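Local structure of long form salivary protein D7L1 (Culex quinquefasciatus, 6V4C) at residues R152-Q157 / S184-R189; H172-S175 / K179-K182; K241-G246 / Q250-V255. The protein binds and sequesters adenine nucleotides, above all ATP and ADP, of the vertebrate host, and so inhibits platelet aggregation and haemostasis during mosquito blood feeding. One frame throughout, in Å; residues are numbered along the deposited sequence.

Interaction 1. Residues R152-Q157 / S184-R189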
loop_
_atom_site.group_PDB
_atom_site.type_symbol
_atom_site.label_atom_id
_atom_site.label_comp_id
_atom_site.label_asym_id
_atom_site.label_seq_id
_atom_site.Cartn_x
_atom_site.Cartn_y
_atom_site.Cartn_z
ATOM N N ARG A 152 -10.432 10.809 -0.234
ATOM C CA ARG A 152 -11.599 11.131 0.581
ATOM C C ARG A 152 -11.264 11.051 2.064
ATOM O O ARG A 152 -11.696 11.900 2.853
ATOM C CB ARG A 152 -12.753 10.193 0.220
ATOM C CG ARG A 152 -14.008 10.366 1.063
ATOM C CD ARG A 152 -14.585 11.765 0.938
ATOM N NE ARG A 152 -15.797 11.912 1.743
ATOM C CZ ARG A 152 -16.383 13.074 2.010
ATOM N NH1 ARG A 152 -15.870 14.203 1.540
ATOM N NH2 ARG A 152 -17.479 13.108 2.756
ATOM N N PHE A 153 -10.477 10.045 2.455
ATOM C CA PHE A 153 -10.056 9.931 3.845
ATOM C C PHE A 153 -9.268 11.161 4.285
ATOM O O PHE A 153 -9.481 11.683 5.387
ATOM C CB PHE A 153 -9.233 8.658 4.039
ATOM C CG PHE A 153 -8.788 8.443 5.453
ATOM C CD1 PHE A 153 -9.668 7.940 6.398
ATOM C CD2 PHE A 153 -7.493 8.746 5.841
ATOM C CE1 PHE A 153 -9.264 7.745 7.706
ATOM C CE2 PHE A 153 -7.084 8.551 7.145
ATOM C CZ PHE A 153 -7.972 8.051 8.077
ATOM N N CYS A 154 -8.360 11.646 3.432
ATOM C CA CYS A 154 -7.606 12.856 3.755
ATOM C C CYS A 154 -8.476 14.104 3.633
ATOM O O CYS A 154 -8.350 15.034 4.437
ATOM C CB CYS A 154 -6.388 12.984 2.839
ATOM S SG CYS A 154 -5.096 11.735 3.071
ATOM N N GLY A 155 -9.356 14.143 2.630
ATOM C CA GLY A 155 -10.147 15.343 2.400
ATOM C C GLY A 155 -11.083 15.664 3.549
ATOM O O GLY A 155 -11.302 16.834 3.877
ATOM N N LYS A 156 -11.644 14.632 4.182
ATOM C CA LYS A 156 -12.553 14.849 5.301
ATOM C C LYS A 156 -11.854 15.466 6.504
ATOM O O LYS A 156 -12.526 16.018 7.382
ATOM C CB LYS A 156 -13.224 13.533 5.703
ATOM C CG LYS A 156 -14.202 12.996 4.675
ATOM C CD LYS A 156 -14.662 11.592 5.029
ATOM C CE LYS A 156 -15.393 11.560 6.362
ATOM N NZ LYS A 156 -15.827 10.177 6.720
ATOM N N GLN A 157 -10.523 15.389 6.564
ATOM C CA GLN A 157 -9.800 15.956 7.695
ATOM C C GLN A 157 -9.579 17.453 7.539
ATOM O O GLN A 157 -9.446 18.162 8.543
ATOM C CB GLN A 157 -8.447 15.264 7.857
ATOM C CG GLN A 157 -8.517 13.756 8.021
ATOM C CD GLN A 157 -7.140 13.125 8.098
ATOM O OE1 GLN A 157 -6.241 13.648 8.756
ATOM N NE2 GLN A 157 -6.963 12.003 7.412
ATOM N N SER A 184 -2.320 17.593 0.500
ATOM C CA SER A 184 -1.396 16.922 -0.410
ATOM C C SER A 184 -0.294 16.183 0.340
ATOM O O SER A 184 0.221 15.178 -0.161
ATOM C CB SER A 184 -0.825 17.907 -1.433
ATOM O OG SER A 184 -0.208 19.012 -0.795
ATOM N N ASN A 185 0.079 16.650 1.533
ATOM C CA ASN A 185 0.982 15.860 2.364
ATOM C C ASN A 185 0.337 14.535 2.759
ATOM O O ASN A 185 0.979 13.479 2.711
ATOM C CB ASN A 185 1.392 16.656 3.604
ATOM C CG ASN A 185 2.284 15.859 4.540
ATOM O OD1 ASN A 185 3.453 15.611 4.240
ATOM N ND2 ASN A 185 1.739 15.461 5.682
ATOM N N CYS A 186 -0.941 14.576 3.136
ATOM C CA CYS A 186 -1.648 13.360 3.522
ATOM C C CYS A 186 -1.779 12.398 2.347
ATOM O O CYS A 186 -1.553 11.191 2.499
ATOM C CB CYS A 186 -3.021 13.737 4.084
ATOM S SG CYS A 186 -4.057 12.378 4.700
ATOM N N THR A 187 -2.124 12.909 1.162
ATOM C CA THR A 187 -2.398 12.026 0.033
ATOM C C THR A 187 -1.115 11.513 -0.617
ATOM O O THR A 187 -1.045 10.344 -1.015
ATOM C CB THR A 187 -3.302 12.721 -0.991
ATOM O OG1 THR A 187 -2.671 13.916 -1.465
ATOM C CG2 THR A 187 -4.645 13.084 -0.360
ATOM N N THR A 188 -0.097 12.370 -0.742
ATOM C CA THR A 188 1.179 11.925 -1.297
ATOM C C THR A 188 1.807 10.844 -0.423
ATOM O O THR A 188 2.382 9.874 -0.934
ATOM C CB THR A 188 2.125 13.120 -1.457
ATOM O OG1 THR A 188 1.479 14.139 -2.230
ATOM C CG2 THR A 188 3.401 12.711 -2.162
ATOM N N ARG A 189 1.700 10.985 0.900
ATOM C CA ARG A 189 2.174 9.930 1.790
ATOM C C ARG A 189 1.267 8.704 1.726
ATOM O O ARG A 189 1.750 7.566 1.762
ATOM C CB ARG A 189 2.295 10.450 3.223
ATOM C CG ARG A 189 3.417 11.469 3.421
ATOM C CD ARG A 189 3.411 12.049 4.829
ATOM N NE ARG A 189 4.578 12.894 5.081
ATOM C CZ ARG A 189 5.720 12.461 5.608
ATOM N NH1 ARG A 189 5.859 11.186 5.945
ATOM N NH2 ARG A 189 6.727 13.302 5.799
#
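Cys-186 and Cys-154 are joined by a disulfide that ties two nearly antiparallel helices, 150-158 and 179-190, of the C-terminal odorant-binding-protein-like domain; such helix-to-helix disulfides are a hallmark of the PBP/GOBP fold. The short segments run at 162° to each other, their axes 9.1 Å apart. Along 184-189, Ser-184 faces away from the partner helix and uses its carbonyl O for the next turn: Thr-188 N and Thr-188 OG1 reach it from opposite faces of its plane. Asn-185 reaches one turn ahead with its side chain, OD1 accepting from Arg-189 NE at 3.1 Å in the plane of the guanidinium. Cys-186 makes the crossing. Its sulfur points away from its own amide (chi1 -177°), whereas that of Cys-154 lies beside its backbone N. Cys-186 SG and Cys-154 SG are 2.0 Å apart, with a chi3 of -77°. Gln-157 borders the bridge from the exposed side, its NE2 4.0 Å from Cys-186 SG while it donates to Phe-153 O from above the carbonyl plane. On Thr-187, OG1 turns back to His-183 O, and the methyl is left to pack on the bridge, with CG2 3.6 Å from Cys-154 CB.

Interaction 2. Residues H172-S175 / K179-K182; sequences HGFS and KFIK. With ZN (zinc ion), chain L.
A chi1 of -168° swings the Phe-180 ring away from its own amide and sends it from the first turn of helix 179-190 back against the loop after helix 164-172; Phe-174 has a similar first torsion, and the two side chains cross at about a right angle. This is a helix-loop-helix corner of the C-terminal odorant-binding-protein-like domain, where the chain leaves helix 164-172 and turns into the next helix. Gly-173 makes the exit, the first residue to abandon helical angles, with a positive phi of 72°. The chain beyond it is extended and runs over one face of the Phe-180 ring, with Ser-175 N 3.8 Å above the plane and over its centre. Ser-175 O lies 3.5 Å from Phe-180 CB, and Ser-175 CB comes near CD1 of the ring. Between the aromatics the planes are inclined at 67° with centroids 5.1 Å apart, an oblique pair whose nearest atoms are Phe-174 CD1 and Phe-180 CE2 at 3.5 Å. No hydrogen bond crosses this buried contact; two of its polar atoms are bonded outside it. Ser-175 OG accepts from Asp-177 N in the intervening turn, and Gly-173 O is hydrogen-bonded to Tyr-240 OH of helix 235-247. Tyr-240 also meets the Phe-180 ring edge-to-face, while Lys-241 makes a cation-pi contact with Phe-174. At the end of helix 164-172, His-172 turns its imidazole away from the aromatics and shares a zinc ion with Glu-249, its ND1 2.1 Å from the metal.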
loop_
_atom_site.group_PDB
_atom_site.type_symbol
_atom_site.label_atom_id
_atom_site.label_comp_id
_atom_site.label_asym_id
_atom_site.label_seq_id
_atom_site.Cartn_x
_atom_site.Cartn_y
_atom_site.Cartn_z
ATOM N N HIS A 172 -9.725 19.761 -10.538
ATOM C CA HIS A 172 -8.451 19.990 -11.201
ATOM C C HIS A 172 -7.271 19.300 -10.534
ATOM O O HIS A 172 -6.150 19.405 -11.046
ATOM C CB HIS A 172 -8.179 21.496 -11.318
ATOM C CG HIS A 172 -9.352 22.283 -11.816
ATOM N ND1 HIS A 172 -9.748 22.277 -13.136
ATOM C CD2 HIS A 172 -10.214 23.101 -11.168
ATOM C CE1 HIS A 172 -10.804 23.059 -13.281
ATOM N NE2 HIS A 172 -11.110 23.568 -12.100
ATOM N N GLY A 173 -7.475 18.612 -9.412
ATOM C CA GLY A 173 -6.385 17.927 -8.746
ATOM C C GLY A 173 -5.380 18.817 -8.055
ATOM O O GLY A 173 -4.321 18.331 -7.650
ATOM N N PHE A 174 -5.673 20.104 -7.905
ATOM C CA PHE A 174 -4.750 21.021 -7.258
ATOM C C PHE A 174 -5.547 22.195 -6.714
ATOM O O PHE A 174 -6.638 22.506 -7.200
ATOM C CB PHE A 174 -3.667 21.506 -8.230
ATOM C CG PHE A 174 -2.596 22.327 -7.580
ATOM C CD1 PHE A 174 -1.584 21.718 -6.855
ATOM C CD2 PHE A 174 -2.599 23.709 -7.685
ATOM C CE1 PHE A 174 -0.596 22.469 -6.251
ATOM C CE2 PHE A 174 -1.612 24.466 -7.083
ATOM C CZ PHE A 174 -0.607 23.845 -6.366
ATOM N N SER A 175 -4.992 22.835 -5.691
ATOM C CA SER A 175 -5.615 24.011 -5.106
ATOM C C SER A 175 -4.531 24.916 -4.548
ATOM O O SER A 175 -3.536 24.439 -3.994
ATOM C CB SER A 175 -6.592 23.632 -3.989
ATOM O OG SER A 175 -7.026 24.783 -3.282
ATOM N N LYS A 179 -5.073 25.097 2.895
ATOM C CA LYS A 179 -5.327 23.750 3.391
ATOM C C LYS A 179 -4.729 22.674 2.495
ATOM O O LYS A 179 -4.556 21.538 2.947
ATOM C CB LYS A 179 -6.832 23.504 3.523
ATOM C CG LYS A 179 -7.543 24.365 4.549
ATOM C CD LYS A 179 -9.048 24.298 4.326
ATOM C CE LYS A 179 -9.824 24.766 5.543
ATOM N NZ LYS A 179 -11.292 24.668 5.312
ATOM N N PHE A 180 -4.417 23.000 1.238
ATOM C CA PHE A 180 -3.912 21.989 0.314
ATOM C C PHE A 180 -2.514 21.508 0.678
ATOM O O PHE A 180 -2.112 20.423 0.242
ATOM C CB PHE A 180 -3.952 22.492 -1.130
ATOM C CG PHE A 180 -3.720 21.411 -2.151
ATOM C CD1 PHE A 180 -4.731 20.520 -2.476
ATOM C CD2 PHE A 180 -2.489 21.278 -2.774
ATOM C CE1 PHE A 180 -4.522 19.519 -3.411
ATOM C CE2 PHE A 180 -2.271 20.278 -3.711
ATOM C CZ PHE A 180 -3.289 19.397 -4.029
ATOM N N ILE A 181 -1.762 22.280 1.464
ATOM C CA ILE A 181 -0.460 21.804 1.923
ATOM C C ILE A 181 -0.629 20.589 2.828
ATOM O O ILE A 181 0.065 19.578 2.675
ATOM C CB ILE A 181 0.327 22.942 2.598
ATOM C CG1 ILE A 181 0.684 24.017 1.564
ATOM C CG2 ILE A 181 1.580 22.403 3.259
ATOM C CD1 ILE A 181 1.486 25.171 2.124
ATOM N N LYS A 182 -1.573 20.660 3.769
ATOM C CA LYS A 182 -1.843 19.513 4.630
ATOM C C LYS A 182 -2.465 18.367 3.844
ATOM O O LYS A 182 -2.142 17.196 4.081
ATOM C CB LYS A 182 -2.779 19.913 5.770
ATOM C CG LYS A 182 -2.231 20.934 6.746
ATOM C CD LYS A 182 -3.251 21.185 7.850
ATOM C CE LYS A 182 -2.952 22.446 8.642
ATOM N NZ LYS A 182 -4.058 22.745 9.596
HETATM ZN ZN ZN L . -8.721 21.548 -14.812
#

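Interaction 3. Residues K241-G246 / Q250-V255; sequences KCIYDG and QLFMKV
Phe-252 carries this contact, its ring lying against Tyr-244 and Ile-243. Tyr-244 covers one face: its CD2 sits 3.5 Å above the Phe-252 ring plane, offset toward the rim, with Phe-252 CD2 as nearest atom. The planes meet at 54° and the centroids are 5.1 Å apart, so the pair is oblique. Over the same ring, Tyr-244 CB makes a CH-pi contact, 4.2 Å from the Phe-252 centroid and 11° off the ring normal. The Tyr-244 backbone is close as well, with its CA 3.5 Å from Phe-252 CD1. Ile-243 comes at the edge instead, its CG2 lying in the ring plane 3.7 Å from Phe-252 CE1. Met-253 SD, from the ring's own helix, also lies at the edge in plane. No hydrogen bond passes between the segments.

The ring gets there because the CA-CB bond of Phe-252 already points at the other helix and its first torsion (chi1 -173°) carries CG on, clear of the backbone N. Further out, the Tyr-244 hydroxyl is hydrogen-bonded to His-172 O, which anchors the far end of that ring, and has a weak bond to Glu-249 OE2. Tyr-240 adds an edge-to-face contact with Phe-252. Within helix 235-247, Lys-241 NZ forms a salt bridge with Asp-245 OD1 at 2.8 Å, on its syn lone pair, with a weak bond to OD2. Cys-242 fastens the same helix to Cys-228 by a disulfide. Two consecutive helices, 235-247 and 249-263, are thus joined by a short break and folded against each other through Phe-252, in the all-helical, odorant-binding-protein-like (PBP/GOBP) fold of the C-terminal half of this D7 protein.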
loop_
_atom_site.group_PDB
_atom_site.type_symbol
_atom_site.label_atom_id
_atom_site.label_comp_id
_atom_site.label_asym_id
_atom_site.label_seq_id
_atom_site.Cartn_x
_atom_site.Cartn_y
_atom_site.Cartn_z
ATOM N N LYS A 241 3.105 19.370 -7.074
ATOM C CA LYS A 241 2.916 20.339 -8.149
ATOM C C LYS A 241 3.960 20.177 -9.247
ATOM O O LYS A 241 3.655 20.395 -10.426
ATOM C CB LYS A 241 2.929 21.763 -7.590
ATOM C CG LYS A 241 2.476 22.835 -8.584
ATOM C CD LYS A 241 1.195 22.407 -9.304
ATOM C CE LYS A 241 0.449 23.589 -9.908
ATOM N NZ LYS A 241 1.256 24.338 -10.910
ATOM N N CYS A 242 5.186 19.789 -8.884
ATOM C CA CYS A 242 6.218 19.557 -9.888
ATOM C C CYS A 242 5.841 18.403 -10.813
ATOM O O CYS A 242 6.018 18.493 -12.033
ATOM C CB CYS A 242 7.565 19.317 -9.199
ATOM S SG CYS A 242 8.360 20.844 -8.565
ATOM N N ILE A 243 5.309 17.315 -10.252
ATOM C CA ILE A 243 4.839 16.197 -11.070
ATOM C C ILE A 243 3.635 16.616 -11.906
ATOM O O ILE A 243 3.527 16.271 -13.089
ATOM C CB ILE A 243 4.509 14.994 -10.168
ATOM C CG1 ILE A 243 5.733 14.588 -9.344
ATOM C CG2 ILE A 243 3.984 13.830 -11.001
ATOM C CD1 ILE A 243 5.388 13.792 -8.107
ATOM N N TYR A 244 2.708 17.356 -11.294
ATOM C CA TYR A 244 1.542 17.882 -11.998
ATOM C C TYR A 244 1.954 18.681 -13.231
ATOM O O TYR A 244 1.422 18.476 -14.328
ATOM C CB TYR A 244 0.762 18.764 -11.018
ATOM C CG TYR A 244 -0.597 19.255 -11.464
ATOM C CD1 TYR A 244 -0.723 20.331 -12.334
ATOM C CD2 TYR A 244 -1.760 18.680 -10.963
ATOM C CE1 TYR A 244 -1.965 20.796 -12.721
ATOM C CE2 TYR A 244 -3.005 19.139 -11.344
ATOM C CZ TYR A 244 -3.103 20.197 -12.223
ATOM O OH TYR A 244 -4.343 20.658 -12.600
ATOM N N ASP A 245 2.909 19.598 -13.066
ATOM C CA ASP A 245 3.324 20.445 -14.181
ATOM C C ASP A 245 4.079 19.646 -15.237
ATOM O O ASP A 245 3.926 19.899 -16.438
ATOM C CB ASP A 245 4.179 21.605 -13.673
ATOM C CG ASP A 245 3.394 22.573 -12.814
ATOM O OD1 ASP A 245 2.155 22.641 -12.969
ATOM O OD2 ASP A 245 4.015 23.268 -11.984
ATOM N N GLY A 246 4.895 18.680 -14.811
ATOM C CA GLY A 246 5.653 17.892 -15.771
ATOM C C GLY A 246 4.770 17.023 -16.644
ATOM O O GLY A 246 4.942 16.968 -17.865
ATOM N N GLN A 250 -4.070 16.693 -17.598
ATOM C CA GLN A 250 -4.850 15.586 -18.147
ATOM C C GLN A 250 -4.252 14.237 -17.758
ATOM O O GLN A 250 -4.950 13.360 -17.237
ATOM C CB GLN A 250 -4.951 15.727 -19.666
ATOM C CG GLN A 250 -6.378 15.766 -20.185
ATOM C CD GLN A 250 -7.210 16.880 -19.562
ATOM O OE1 GLN A 250 -8.382 16.681 -19.239
ATOM N NE2 GLN A 250 -6.612 18.057 -19.399
ATOM N N LEU A 251 -2.951 14.060 -17.988
ATOM C CA LEU A 251 -2.321 12.792 -17.638
ATOM C C LEU A 251 -2.249 12.611 -16.127
ATOM O O LEU A 251 -2.491 11.509 -15.617
ATOM C CB LEU A 251 -0.931 12.704 -18.261
ATOM C CG LEU A 251 -0.150 11.432 -17.949
ATOM C CD1 LEU A 251 -0.949 10.204 -18.359
ATOM C CD2 LEU A 251 1.196 11.460 -18.653
ATOM N N PHE A 252 -1.919 13.682 -15.402
ATOM C CA PHE A 252 -1.803 13.599 -13.949
ATOM C C PHE A 252 -3.108 13.127 -13.319
ATOM O O PHE A 252 -3.111 12.232 -12.464
ATOM C CB PHE A 252 -1.388 14.963 -13.385
ATOM C CG PHE A 252 -1.083 14.950 -11.911
ATOM C CD1 PHE A 252 0.201 14.697 -11.462
ATOM C CD2 PHE A 252 -2.076 15.201 -10.976
ATOM C CE1 PHE A 252 0.491 14.689 -10.107
ATOM C CE2 PHE A 252 -1.792 15.195 -9.623
ATOM C CZ PHE A 252 -0.505 14.940 -9.187
ATOM N N MET A 253 -4.234 13.714 -13.739
ATOM C CA MET A 253 -5.521 13.334 -13.166
ATOM C C MET A 253 -5.941 11.935 -13.592
ATOM O O MET A 253 -6.581 11.218 -12.815
ATOM C CB MET A 253 -6.600 14.354 -13.537
ATOM C CG MET A 253 -6.400 15.692 -12.867
ATOM S SD MET A 253 -5.940 15.491 -11.137
ATOM C CE MET A 253 -7.453 14.814 -10.449
ATOM N N LYS A 254 -5.603 11.533 -14.817
ATOM C CA LYS A 254 -5.850 10.158 -15.234
ATOM C C LYS A 254 -5.133 9.173 -14.317
ATOM O O LYS A 254 -5.697 8.139 -13.941
ATOM C CB LYS A 254 -5.402 9.975 -16.684
ATOM C CG LYS A 254 -5.655 8.587 -17.248
ATOM C CD LYS A 254 -5.098 8.466 -18.658
ATOM C CE LYS A 254 -5.266 7.058 -19.206
ATOM N NZ LYS A 254 -4.739 6.943 -20.597
ATOM N N VAL A 255 -3.889 9.485 -13.940
ATOM C CA VAL A 255 -3.153 8.639 -13.002
ATOM C C VAL A 255 -3.810 8.670 -11.630
ATOM O O VAL A 255 -4.063 7.626 -11.017
ATOM C CB VAL A 255 -1.679 9.075 -12.928
ATOM C CG1 VAL A 255 -0.980 8.377 -11.769
ATOM C CG2 VAL A 255 -0.970 8.779 -14.235
#

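Interactions 1 and 2 both use helix 179-190, interaction 2 being nested inside the loop that interaction 1 closes. The former is covalent and only partly buried; interactions 2 and 3 are buried aromatic contacts between neighbouring pieces of chain, neither with a hydrogen bond across it. Those two also touch each other: besides the Tyr-244 hydroxyl bond, Phe-174 CE1 packs on Lys-241 CD at 3.5 Å, and Gly-173 on Met-253. Interaction 1 lies about 17 Å from interaction 3, centre to centre, with the Cys-154 side chain about 12 Å from ADP; the zinc ion is bound by His-172 of interaction 2 and lies about 5 Å from the Tyr-244 side chain of interaction 3.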